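Local coordinates for hypothetical aspartyl-tRNA synthetase (Sulfolobus tokodaii, PDB 1WYD), which attaches aspartate to both tRNA(Asp) and tRNA(Asn), first activating the amino acid with ATP and then transferring it to the acceptor end, at residues A140-A143 against F144-L148. Numbering follows the deposited sequence.
Sequences ALKA and FRETL
This is a local i to i+4 contact within helix 128-150: backbone bonds join successive turns, Arg145 lies back against Leu141, and a water links Lys142 to Glu146. The helix belongs to the class II synthetase catalytic domain and lies against strands 201-209 and 222-231 of the large sheet and beside the second subunit. Of the i to i+4 backbone hydrogen bonds, Arg145 N reaches Leu141 O at 3.0 Å and Glu146 N reaches Lys142 O at 2.9 Å, the latter with an N-H...O angle of 165°. The next bond, Thr147 N to Ala143 O, is weak at 3.3 Å; that carbonyl also accepts a bond from Asn248 of helix 235-256. On the sheet side, Phe144 has CG anti to its own nitrogen (chi1 171°), which takes the ring away from residues 140-143 and onto Val205, Met226 and Val228. Leu148 CD1 sits over one ring face, offset toward the rim. Leu141 shares Val205 and Met226 with Phe144 and reaches Leu401, a residue of the predicted ATP site. Arg145, extended from CG to NE, lays NH1 3.8 Å from Leu141 CB. At the dimer interface NH1 forms a salt bridge with Glu155 of the second subunit, and NH2 lies close to NH2 of Arg145 of the second subunit, a crowding of like charge that the carboxylate probably eases. Toward helix 235-256, Lys142 pairs with Glu256 and Glu146 OE2 bonds Asn248. Lys142 and Glu146 form no direct salt bridge; one water spans them, donating to Glu146 OE2 and accepting from Lys142 NZ at 2.8 Å.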
loop_
_atom_site.group_PDB
_atom_site.type_symbol
_atom_site.label_atom_id
_atom_site.label_comp_id
_atom_site.label_asym_id
_atom_site.label_seq_id
_atom_site.Cartn_x
_atom_site.Cartn_y
_atom_site.Cartn_z
ATOM N N ALA B 140 -1.333 -1.780 -12.341
ATOM C CA ALA B 140 -2.023 -2.975 -11.910
ATOM C C ALA B 140 -2.630 -2.767 -10.519
ATOM O O ALA B 140 -3.657 -3.348 -10.180
ATOM C CB ALA B 140 -1.099 -4.142 -11.922
ATOM N N LEU B 141 -1.986 -1.940 -9.719
ATOM C CA LEU B 141 -2.456 -1.732 -8.361
ATOM C C LEU B 141 -3.680 -0.803 -8.346
ATOM O O LEU B 141 -4.639 -0.991 -7.561
ATOM C CB LEU B 141 -1.312 -1.194 -7.473
ATOM C CG LEU B 141 -0.154 -2.199 -7.217
ATOM C CD1 LEU B 141 1.132 -1.463 -6.848
ATOM C CD2 LEU B 141 -0.489 -3.218 -6.132
ATOM N N LYS B 142 -3.610 0.203 -9.209
ATOM C CA LYS B 142 -4.678 1.156 -9.408
ATOM C C LYS B 142 -5.943 0.375 -9.806
ATOM O O LYS B 142 -6.987 0.547 -9.192
ATOM C CB LYS B 142 -4.257 2.185 -10.489
ATOM C CG LYS B 142 -5.121 3.424 -10.545
ATOM C CD LYS B 142 -5.342 3.947 -11.978
ATOM C CE LYS B 142 -5.801 2.822 -12.936
ATOM N NZ LYS B 142 -6.638 3.286 -14.087
ATOM N N ALA B 143 -5.817 -0.533 -10.767
ATOM C CA ALA B 143 -6.983 -1.246 -11.302
ATOM C C ALA B 143 -7.519 -2.193 -10.266
ATOM O O ALA B 143 -8.734 -2.472 -10.236
ATOM C CB ALA B 143 -6.651 -2.023 -12.582
ATOM N N PHE B 144 -6.619 -2.676 -9.409
ATOM C CA PHE B 144 -6.987 -3.603 -8.351
ATOM C C PHE B 144 -7.870 -2.863 -7.362
ATOM O O PHE B 144 -8.893 -3.360 -6.955
ATOM C CB PHE B 144 -5.704 -4.121 -7.677
ATOM C CG PHE B 144 -5.929 -4.920 -6.414
ATOM C CD1 PHE B 144 -6.320 -6.266 -6.486
ATOM C CD2 PHE B 144 -5.689 -4.342 -5.147
ATOM C CE1 PHE B 144 -6.510 -7.024 -5.352
ATOM C CE2 PHE B 144 -5.873 -5.097 -3.968
ATOM C CZ PHE B 144 -6.273 -6.468 -4.078
ATOM N N ARG B 145 -7.453 -1.670 -6.954
ATOM C CA ARG B 145 -8.158 -0.977 -5.896
ATOM C C ARG B 145 -9.478 -0.434 -6.458
ATOM O O ARG B 145 -10.520 -0.496 -5.804
ATOM C CB ARG B 145 -7.292 0.116 -5.326
ATOM C CG ARG B 145 -6.070 -0.389 -4.562
ATOM C CD ARG B 145 -5.412 0.705 -3.762
ATOM N NE ARG B 145 -4.112 0.310 -3.230
ATOM C CZ ARG B 145 -2.946 0.533 -3.826
ATOM N NH1 ARG B 145 -2.912 1.151 -4.996
ATOM N NH2 ARG B 145 -1.793 0.150 -3.244
ATOM N N GLU B 146 -9.428 0.065 -7.684
ATOM C CA GLU B 146 -10.611 0.611 -8.358
ATOM C C GLU B 146 -11.803 -0.345 -8.318
ATOM O O GLU B 146 -12.879 0.027 -7.860
ATOM C CB GLU B 146 -10.221 0.992 -9.786
ATOM C CG GLU B 146 -11.338 1.466 -10.679
ATOM C CD GLU B 146 -10.826 1.648 -12.087
ATOM O OE1 GLU B 146 -10.714 2.814 -12.534
ATOM O OE2 GLU B 146 -10.489 0.623 -12.717
ATOM N N THR B 147 -11.582 -1.600 -8.725
ATOM C CA THR B 147 -12.607 -2.627 -8.703
ATOM C C THR B 147 -13.148 -2.817 -7.305
ATOM O O THR B 147 -14.372 -2.982 -7.112
ATOM C CB THR B 147 -12.059 -3.972 -9.231
ATOM O OG1 THR B 147 -11.660 -3.799 -10.585
ATOM C CG2 THR B 147 -13.188 -5.014 -9.372
ATOM N N LEU B 148 -12.234 -2.782 -6.329
ATOM C CA LEU B 148 -12.579 -3.054 -4.944
ATOM C C LEU B 148 -13.416 -1.951 -4.310
ATOM O O LEU B 148 -14.346 -2.251 -3.530
ATOM C CB LEU B 148 -11.309 -3.354 -4.130
ATOM C CG LEU B 148 -10.848 -4.772 -4.408
ATOM C CD1 LEU B 148 -9.355 -4.877 -4.141
ATOM C CD2 LEU B 148 -11.660 -5.768 -3.592
HETATM O O HOH W 1 -8.413 1.059 -14.026
#